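Local coordinates for CpuTA1 (Curtobacterium pusillum, PDB 5K3W), which belongs to the class IV aminotransferase family of pyridoxal-5'-phosphate-dependent enzymes and carries that cofactor in its pocket, at residues A[211-223]-A[236-250]. Residues are numbered along the deposited sequence; the frame is centred on the assembly and turned at random.
Sequences SNVIVLADGVVRT and QAAVFDFFEERGYPT. With PLP (pyridoxal-5'-phosphate), chain C.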
ATOM      1  N   SER A 211      -7.576 -13.545   1.261  1.00 22.63           N
ATOM      2  CA  SER A 211      -7.957 -14.945   1.142  1.00 21.39           C
ATOM      3  C   SER A 211      -8.350 -15.239  -0.295  1.00 22.28           C
ATOM      4  O   SER A 211      -8.536 -14.335  -1.108  1.00 22.82           O
ATOM      5  CB  SER A 211      -9.127 -15.273   2.064  1.00 19.90           C
ATOM      6  OG  SER A 211     -10.255 -14.535   1.628  1.00 24.55           O
ATOM      7  N   ASN A 212      -8.496 -16.521  -0.590  1.00 21.39           N
ATOM      8  CA  ASN A 212      -9.037 -16.967  -1.859  1.00 19.61           C
ATOM      9  C   ASN A 212     -10.402 -17.602  -1.649  1.00 18.09           C
ATOM     10  O   ASN A 212     -10.747 -18.034  -0.548  1.00 19.37           O
ATOM     11  CB  ASN A 212      -8.093 -17.951  -2.547  1.00 16.92           C
ATOM     12  CG  ASN A 212      -6.797 -17.300  -2.949  1.00 23.33           C
ATOM     13  OD1 ASN A 212      -5.800 -17.396  -2.243  1.00 22.86           O
ATOM     14  ND2 ASN A 212      -6.812 -16.603  -4.084  1.00 23.23           N
ATOM     15  N   VAL A 213     -11.165 -17.652  -2.742  1.00 16.64           N
ATOM     16  CA  VAL A 213     -12.562 -18.057  -2.746  1.00 19.89           C
ATOM     17  C   VAL A 213     -12.668 -19.464  -3.313  1.00 19.28           C
ATOM     18  O   VAL A 213     -12.148 -19.736  -4.401  1.00 22.00           O
ATOM     19  CB  VAL A 213     -13.408 -17.080  -3.580  1.00 16.87           C
ATOM     20  CG1 VAL A 213     -14.880 -17.404  -3.447  1.00 18.12           C
ATOM     21  CG2 VAL A 213     -13.124 -15.678  -3.151  1.00 27.97           C
ATOM     22  N   ILE A 214     -13.372 -20.343  -2.601  1.00 20.55           N
ATOM     23  CA  ILE A 214     -13.648 -21.706  -3.049  1.00 23.36           C
ATOM     24  C   ILE A 214     -15.144 -21.844  -3.300  1.00 24.32           C
ATOM     25  O   ILE A 214     -15.965 -21.494  -2.440  1.00 24.00           O
ATOM     26  CB  ILE A 214     -13.175 -22.756  -2.029  1.00 30.16           C
ATOM     27  CG1 ILE A 214     -11.693 -22.558  -1.695  1.00 19.64           C
ATOM     28  CG2 ILE A 214     -13.386 -24.152  -2.598  1.00 25.16           C
ATOM     29  CD1 ILE A 214     -10.806 -22.726  -2.882  1.00 17.71           C
ATOM     30  N   VAL A 215     -15.499 -22.359  -4.470  1.00 22.48           N
ATOM     31  CA  VAL A 215     -16.889 -22.463  -4.901  1.00 26.08           C
ATOM     32  C   VAL A 215     -17.229 -23.929  -5.133  1.00 31.46           C
ATOM     33  O   VAL A 215     -16.550 -24.617  -5.908  1.00 23.94           O
ATOM     34  CB  VAL A 215     -17.153 -21.645  -6.178  1.00 27.59           C
ATOM     35  CG1 VAL A 215     -18.554 -21.911  -6.676  1.00 30.24           C
ATOM     36  CG2 VAL A 215     -16.953 -20.163  -5.916  1.00 26.30           C
ATOM     37  N   LEU A 216     -18.279 -24.402  -4.467  1.00 27.34           N
ATOM     38  CA  LEU A 216     -18.855 -25.708  -4.758  1.00 20.59           C
ATOM     39  C   LEU A 216     -20.150 -25.523  -5.543  1.00 31.29           C
ATOM     40  O   LEU A 216     -21.068 -24.831  -5.079  1.00 31.75           O
ATOM     41  CB  LEU A 216     -19.118 -26.492  -3.480  1.00 19.72           C
ATOM     42  CG  LEU A 216     -19.996 -27.724  -3.721  1.00 25.43           C
ATOM     43  CD1 LEU A 216     -19.338 -28.670  -4.718  1.00 29.32           C
ATOM     44  CD2 LEU A 216     -20.315 -28.436  -2.402  1.00 18.14           C
ATOM     45  N   ALA A 217     -20.217 -26.129  -6.734  1.00 30.29           N
ATOM     46  CA  ALA A 217     -21.445 -26.121  -7.534  1.00 40.01           C
ATOM     47  C   ALA A 217     -21.475 -27.347  -8.437  1.00 41.06           C
ATOM     48  O   ALA A 217     -20.538 -27.578  -9.214  1.00 35.77           O
ATOM     49  CB  ALA A 217     -21.573 -24.842  -8.363  1.00 16.87           C
ATOM     50  N   ASP A 218     -22.556 -28.127  -8.337  1.00 43.60           N
ATOM     51  CA  ASP A 218     -22.775 -29.289  -9.198  1.00 40.64           C
ATOM     52  C   ASP A 218     -21.668 -30.316  -9.001  1.00 35.92           C
ATOM     53  O   ASP A 218     -21.090 -30.829  -9.957  1.00 38.58           O
ATOM     54  CB  ASP A 218     -22.876 -28.884 -10.673  1.00 40.28           C
ATOM     55  CG  ASP A 218     -23.966 -27.851 -10.931  1.00 54.31           C
ATOM     56  OD1 ASP A 218     -25.069 -27.974 -10.345  1.00 50.91           O
ATOM     57  OD2 ASP A 218     -23.714 -26.912 -11.724  1.00 45.11           O
ATOM     58  N   GLY A 219     -21.365 -30.603  -7.742  1.00 31.35           N
ATOM     59  CA  GLY A 219     -20.334 -31.568  -7.437  1.00 24.92           C
ATOM     60  C   GLY A 219     -18.934 -31.170  -7.860  1.00 27.83           C
ATOM     61  O   GLY A 219     -18.004 -31.964  -7.701  1.00 32.21           O
ATOM     62  N   VAL A 220     -18.747 -29.960  -8.386  1.00 21.83           N
ATOM     63  CA  VAL A 220     -17.433 -29.491  -8.816  1.00 23.67           C
ATOM     64  C   VAL A 220     -16.948 -28.393  -7.876  1.00 29.45           C
ATOM     65  O   VAL A 220     -17.718 -27.515  -7.464  1.00 26.66           O
ATOM     66  CB  VAL A 220     -17.456 -28.990 -10.269  1.00 27.81           C
ATOM     67  CG1 VAL A 220     -16.080 -28.531 -10.677  1.00 32.66           C
ATOM     68  CG2 VAL A 220     -17.929 -30.087 -11.185  1.00 28.63           C
ATOM     69  N   VAL A 221     -15.667 -28.454  -7.523  1.00 26.83           N
ATOM     70  CA  VAL A 221     -15.043 -27.475  -6.643  1.00 21.63           C
ATOM     71  C   VAL A 221     -14.169 -26.593  -7.511  1.00 22.95           C
ATOM     72  O   VAL A 221     -13.247 -27.088  -8.170  1.00 29.31           O
ATOM     73  CB  VAL A 221     -14.242 -28.148  -5.523  1.00 26.23           C
ATOM     74  CG1 VAL A 221     -13.418 -27.133  -4.749  1.00 20.94           C
ATOM     75  CG2 VAL A 221     -15.188 -28.899  -4.586  1.00 24.98           C
ATOM     76  N   ARG A 222     -14.478 -25.292  -7.536  1.00 27.12           N
ATOM     77  CA  ARG A 222     -13.838 -24.317  -8.410  1.00 25.31           C
ATOM     78  C   ARG A 222     -13.240 -23.175  -7.601  1.00 25.93           C
ATOM     79  O   ARG A 222     -13.621 -22.926  -6.452  1.00 24.47           O
ATOM     80  CB  ARG A 222     -14.830 -23.720  -9.415  1.00 24.27           C
ATOM     81  CG  ARG A 222     -15.696 -24.701 -10.146  1.00 32.69           C
ATOM     82  CD  ARG A 222     -16.634 -23.930 -11.042  1.00 48.00           C
ATOM     83  NE  ARG A 222     -16.894 -24.620 -12.297  1.00 51.90           N
ATOM     84  CZ  ARG A 222     -18.016 -25.275 -12.563  1.00 58.61           C
ATOM     85  NH1 ARG A 222     -18.992 -25.328 -11.660  1.00 41.66           N
ATOM     86  NH2 ARG A 222     -18.161 -25.873 -13.738  1.00 65.37           N
ATOM     87  N   THR A 223     -12.320 -22.448  -8.239  1.00 24.69           N
ATOM     88  CA  THR A 223     -11.654 -21.293  -7.661  1.00 26.99           C
ATOM     89  C   THR A 223     -11.314 -20.367  -8.819  1.00 26.71           C
ATOM     90  O   THR A 223     -10.998 -20.859  -9.909  1.00 27.54           O
ATOM     91  CB  THR A 223     -10.374 -21.668  -6.884  1.00 22.88           C
ATOM     92  OG1 THR A 223     -10.082 -20.656  -5.912  1.00 23.94           O
ATOM     93  CG2 THR A 223      -9.163 -21.785  -7.823  1.00 19.54           C
ATOM     94  N   GLN A 236      -5.590 -22.548  -0.847  1.00 21.88           N
ATOM     95  CA  GLN A 236      -6.451 -23.029  -1.925  1.00 19.61           C
ATOM     96  C   GLN A 236      -5.880 -24.282  -2.586  1.00 23.87           C
ATOM     97  O   GLN A 236      -6.622 -25.232  -2.883  1.00 23.62           O
ATOM     98  CB  GLN A 236      -6.654 -21.914  -2.956  1.00 19.04           C
ATOM     99  CG  GLN A 236      -7.382 -22.344  -4.206  1.00 18.14           C
ATOM    100  CD  GLN A 236      -6.440 -22.932  -5.257  1.00 25.24           C
ATOM    101  OE1 GLN A 236      -5.452 -22.305  -5.642  1.00 22.25           O
ATOM    102  NE2 GLN A 236      -6.743 -24.143  -5.715  1.00 21.54           N
ATOM    103  N   ALA A 237      -4.571 -24.303  -2.849  1.00 17.05           N
ATOM    104  CA  ALA A 237      -3.989 -25.518  -3.408  1.00 26.43           C
ATOM    105  C   ALA A 237      -4.184 -26.696  -2.458  1.00 28.08           C
ATOM    106  O   ALA A 237      -4.556 -27.792  -2.889  1.00 28.43           O
ATOM    107  CB  ALA A 237      -2.509 -25.314  -3.739  1.00 17.34           C
ATOM    108  N   ALA A 238      -3.965 -26.493  -1.156  1.00 22.75           N
ATOM    109  CA  ALA A 238      -4.192 -27.607  -0.242  1.00 24.04           C
ATOM    110  C   ALA A 238      -5.668 -27.973  -0.164  1.00 30.57           C
ATOM    111  O   ALA A 238      -6.002 -29.132   0.108  1.00 29.63           O
ATOM    112  CB  ALA A 238      -3.652 -27.291   1.147  1.00 22.27           C
ATOM    113  N   VAL A 239      -6.563 -27.008  -0.403  1.00 23.52           N
ATOM    114  CA  VAL A 239      -7.987 -27.319  -0.391  1.00 23.27           C
ATOM    115  C   VAL A 239      -8.357 -28.163  -1.596  1.00 27.58           C
ATOM    116  O   VAL A 239      -9.184 -29.073  -1.499  1.00 29.60           O
ATOM    117  CB  VAL A 239      -8.838 -26.041  -0.341  1.00 26.34           C
ATOM    118  CG1 VAL A 239     -10.299 -26.394  -0.657  1.00 21.75           C
ATOM    119  CG2 VAL A 239      -8.715 -25.381   1.016  1.00 19.58           C
ATOM    120  N   PHE A 240      -7.781 -27.859  -2.758  1.00 29.41           N
ATOM    121  CA  PHE A 240      -8.000 -28.729  -3.904  1.00 27.73           C
ATOM    122  C   PHE A 240      -7.515 -30.145  -3.611  1.00 32.09           C
ATOM    123  O   PHE A 240      -8.171 -31.127  -3.983  1.00 34.64           O
ATOM    124  CB  PHE A 240      -7.318 -28.154  -5.143  1.00 26.80           C
ATOM    125  CG  PHE A 240      -8.175 -27.166  -5.891  1.00 26.91           C
ATOM    126  CD1 PHE A 240      -9.310 -26.639  -5.299  1.00 24.00           C
ATOM    127  CD2 PHE A 240      -7.868 -26.790  -7.188  1.00 22.96           C
ATOM    128  CE1 PHE A 240     -10.107 -25.736  -5.977  1.00 20.39           C
ATOM    129  CE2 PHE A 240      -8.667 -25.892  -7.872  1.00 22.14           C
ATOM    130  CZ  PHE A 240      -9.787 -25.363  -7.260  1.00 20.19           C
ATOM    131  N   ASP A 241      -6.377 -30.275  -2.929  1.00 31.79           N
ATOM    132  CA  ASP A 241      -5.888 -31.610  -2.611  1.00 30.62           C
ATOM    133  C   ASP A 241      -6.912 -32.368  -1.781  1.00 37.32           C
ATOM    134  O   ASP A 241      -7.191 -33.547  -2.040  1.00 35.66           O
ATOM    135  CB  ASP A 241      -4.544 -31.530  -1.888  1.00 25.42           C
ATOM    136  CG  ASP A 241      -3.411 -31.164  -2.824  1.00 39.45           C
ATOM    137  OD1 ASP A 241      -2.298 -30.837  -2.339  1.00 35.69           O
ATOM    138  OD2 ASP A 241      -3.640 -31.200  -4.056  1.00 35.56           O
ATOM    139  N   PHE A 242      -7.504 -31.697  -0.791  1.00 32.99           N
ATOM    140  CA  PHE A 242      -8.502 -32.350   0.046  1.00 32.99           C
ATOM    141  C   PHE A 242      -9.655 -32.874  -0.798  1.00 36.16           C
ATOM    142  O   PHE A 242     -10.025 -34.051  -0.701  1.00 38.86           O
ATOM    143  CB  PHE A 242      -8.995 -31.378   1.117  1.00 29.60           C
ATOM    144  CG  PHE A 242     -10.223 -31.839   1.849  1.00 27.79           C
ATOM    145  CD1 PHE A 242     -10.117 -32.553   3.028  1.00 28.79           C
ATOM    146  CD2 PHE A 242     -11.486 -31.547   1.363  1.00 30.94           C
ATOM    147  CE1 PHE A 242     -11.244 -32.970   3.707  1.00 26.69           C
ATOM    148  CE2 PHE A 242     -12.617 -31.965   2.038  1.00 26.61           C
ATOM    149  CZ  PHE A 242     -12.495 -32.680   3.209  1.00 31.88           C
ATOM    150  N   PHE A 243     -10.219 -32.017  -1.658  1.00 32.82           N
ATOM    151  CA  PHE A 243     -11.422 -32.393  -2.399  1.00 35.17           C
ATOM    152  C   PHE A 243     -11.137 -33.459  -3.458  1.00 32.54           C
ATOM    153  O   PHE A 243     -11.953 -34.360  -3.665  1.00 33.62           O
ATOM    154  CB  PHE A 243     -12.066 -31.154  -3.026  1.00 28.15           C
ATOM    155  CG  PHE A 243     -12.927 -30.369  -2.067  1.00 27.19           C
ATOM    156  CD1 PHE A 243     -14.120 -30.897  -1.594  1.00 23.59           C
ATOM    157  CD2 PHE A 243     -12.553 -29.102  -1.653  1.00 25.37           C
ATOM    158  CE1 PHE A 243     -14.921 -30.184  -0.720  1.00 25.07           C
ATOM    159  CE2 PHE A 243     -13.345 -28.376  -0.769  1.00 26.17           C
ATOM    160  CZ  PHE A 243     -14.535 -28.918  -0.302  1.00 28.84           C
ATOM    161  N   GLU A 244     -10.002 -33.374  -4.152  1.00 35.08           N
ATOM    162  CA  GLU A 244      -9.659 -34.434  -5.095  1.00 33.59           C
ATOM    163  C   GLU A 244      -9.556 -35.783  -4.391  1.00 48.15           C
ATOM    164  O   GLU A 244     -10.059 -36.796  -4.893  1.00 38.47           O
ATOM    165  CB  GLU A 244      -8.358 -34.100  -5.813  1.00 29.27           C
ATOM    166  CG  GLU A 244      -8.529 -33.041  -6.893  1.00 36.20           C
ATOM    167  CD  GLU A 244      -7.236 -32.306  -7.199  1.00 46.00           C
ATOM    168  OE1 GLU A 244      -7.294 -31.096  -7.503  1.00 40.54           O
ATOM    169  OE2 GLU A 244      -6.157 -32.938  -7.130  1.00 59.37           O
ATOM    170  N   GLU A 245      -8.927 -35.807  -3.207  1.00 47.57           N
ATOM    171  CA  GLU A 245      -8.810 -37.041  -2.437  1.00 44.98           C
ATOM    172  C   GLU A 245     -10.167 -37.660  -2.142  1.00 45.89           C
ATOM    173  O   GLU A 245     -10.265 -38.878  -1.961  1.00 50.27           O
ATOM    174  CB  GLU A 245      -8.079 -36.776  -1.124  1.00 49.72           C
ATOM    175  CG  GLU A 245      -6.749 -37.471  -0.992  1.00 55.24           C
ATOM    176  CD  GLU A 245      -6.170 -37.323   0.404  1.00 69.89           C
ATOM    177  OE1 GLU A 245      -6.900 -36.843   1.302  1.00 64.85           O
ATOM    178  OE2 GLU A 245      -4.990 -37.683   0.603  1.00 77.97           O
ATOM    179  N   ARG A 246     -11.217 -36.845  -2.062  1.00 40.74           N
ATOM    180  CA  ARG A 246     -12.564 -37.348  -1.839  1.00 38.36           C
ATOM    181  C   ARG A 246     -13.377 -37.431  -3.125  1.00 34.22           C
ATOM    182  O   ARG A 246     -14.610 -37.459  -3.066  1.00 44.19           O
ATOM    183  CB  ARG A 246     -13.283 -36.481  -0.813  1.00 35.32           C
ATOM    184  CG  ARG A 246     -12.968 -36.839   0.615  1.00 37.05           C
ATOM    185  CD  ARG A 246     -13.290 -35.668   1.493  1.00 39.72           C
ATOM    186  NE  ARG A 246     -13.247 -35.970   2.921  1.00 50.08           N
ATOM    187  CZ  ARG A 246     -14.300 -35.874   3.729  1.00 53.49           C
ATOM    188  NH1 ARG A 246     -15.484 -35.500   3.243  1.00 35.67           N
ATOM    189  NH2 ARG A 246     -14.170 -36.142   5.024  1.00 42.20           N
ATOM    190  N   GLY A 247     -12.718 -37.445  -4.284  1.00 35.71           N
ATOM    191  CA  GLY A 247     -13.393 -37.663  -5.552  1.00 30.94           C
ATOM    192  C   GLY A 247     -14.090 -36.470  -6.185  1.00 42.15           C
ATOM    193  O   GLY A 247     -14.768 -36.647  -7.207  1.00 43.69           O
ATOM    194  N   TYR A 248     -13.955 -35.267  -5.638  1.00 40.42           N
ATOM    195  CA  TYR A 248     -14.514 -34.107  -6.320  1.00 34.23           C
ATOM    196  C   TYR A 248     -13.626 -33.701  -7.490  1.00 29.73           C
ATOM    197  O   TYR A 248     -12.402 -33.646  -7.353  1.00 40.29           O
ATOM    198  CB  TYR A 248     -14.636 -32.921  -5.379  1.00 31.59           C
ATOM    199  CG  TYR A 248     -15.595 -33.104  -4.237  1.00 35.53           C
ATOM    200  CD1 TYR A 248     -15.247 -33.872  -3.128  1.00 33.95           C
ATOM    201  CD2 TYR A 248     -16.836 -32.470  -4.243  1.00 28.00           C
ATOM    202  CE1 TYR A 248     -16.120 -34.018  -2.065  1.00 34.40           C
ATOM    203  CE2 TYR A 248     -17.709 -32.613  -3.187  1.00 30.27           C
ATOM    204  CZ  TYR A 248     -17.349 -33.386  -2.104  1.00 30.13           C
ATOM    205  OH  TYR A 248     -18.221 -33.526  -1.057  1.00 31.14           O
ATOM    206  N   PRO A 249     -14.204 -33.390  -8.640  1.00 31.61           N
ATOM    207  CA  PRO A 249     -13.444 -32.648  -9.659  1.00 33.20           C
ATOM    208  C   PRO A 249     -13.186 -31.217  -9.196  1.00 30.98           C
ATOM    209  O   PRO A 249     -14.048 -30.571  -8.592  1.00 24.72           O
ATOM    210  CB  PRO A 249     -14.358 -32.675 -10.893  1.00 19.62           C
ATOM    211  CG  PRO A 249     -15.487 -33.624 -10.547  1.00 17.92           C
ATOM    212  CD  PRO A 249     -15.582 -33.674  -9.058  1.00 22.79           C
ATOM    213  N   THR A 250     -11.987 -30.725  -9.491  1.00 32.30           N
ATOM    214  CA  THR A 250     -11.593 -29.364  -9.176  1.00 25.51           C
ATOM    215  C   THR A 250     -11.271 -28.617 -10.460  1.00 28.64           C
ATOM    216  O   THR A 250     -10.878 -29.215 -11.461  1.00 28.36           O
ATOM    217  CB  THR A 250     -10.376 -29.342  -8.257  1.00 24.73           C
ATOM    218  OG1 THR A 250      -9.354 -30.135  -8.852  1.00 31.33           O
ATOM    219  CG2 THR A 250     -10.724 -29.900  -6.875  1.00 23.85           C
TER
HETATM  220  N1  PLP C 401      -5.460 -13.170  -1.348  1.00 28.40           N
HETATM  221  C2  PLP C 401      -4.709 -12.216  -0.725  1.00 30.06           C
HETATM  222  C2A PLP C 401      -4.788 -10.766  -1.162  1.00 16.89           C
HETATM  223  C3  PLP C 401      -3.860 -12.586   0.300  1.00 23.95           C
HETATM  224  O3  PLP C 401      -3.094 -11.580   0.907  1.00 18.43           O
HETATM  225  C4  PLP C 401      -3.773 -13.904   0.681  1.00 26.31           C
HETATM  226  C4A PLP C 401      -2.892 -14.371   1.808  1.00 23.24           C
HETATM  227  C5  PLP C 401      -4.526 -14.856   0.065  1.00 26.73           C
HETATM  228  C6  PLP C 401      -5.371 -14.477  -0.965  1.00 28.17           C
HETATM  229  C5A PLP C 401      -4.437 -16.310   0.518  1.00 21.88           C
HETATM  230  O4P PLP C 401      -3.124 -16.831   0.429  1.00 22.44           O
HETATM  231  P   PLP C 401      -2.635 -17.975   1.427  1.00 25.49           P
HETATM  232  O1P PLP C 401      -3.618 -19.124   1.443  1.00 20.55           O
HETATM  233  O2P PLP C 401      -2.456 -17.438   2.826  1.00 19.41           O
HETATM  234  O3P PLP C 401      -1.314 -18.521   0.948  1.00 20.08           O
HETATM  235  O   HOH W   1      -5.391 -19.586  -0.059  1.00 19.63           O
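V221 packs against F240, F243 and Y248 in a beta-alpha-beta unit, where strand 220-224 runs antiparallel to helix 234-245 (171° between the short segments) and is joined in parallel by strand 250-253. Its CB lies 3.9 Å from P249 O, with T250 CG2 a little farther, and there the side chain forks. CG1, anti to the backbone N (chi1 171°), reaches F240 CE1 at 3.8 Å and also touches F243 CD2. CG2, beside the backbone N, sits over one face of the F243 ring in a CH-pi contact 3.8 Å from the centroid, and meets Y248 CD2 as well. The opposite face of F243 is covered by F242.

Farther along the hairpin, T223 CG2 packs on F240 CZ, while NE2 of Q236, hydrogen-bonded to Y252, lies over the F240 ring. I214 CD1 meets Q236 CG at 3.7 Å. Near the cofactor, a water accepts from Q236 N and lies within reach of N212 OD1, whereas its contact with the phosphate is doubtful; N212 ND2 is hydrogen-bonded to L231 O.

A Schellman motif with G247 at C-prime ends the helix and returns the chain to the sheet, where V221 N donates an almost linear hydrogen bond of 2.9 Å to P249 O, with 178° at the hydrogen.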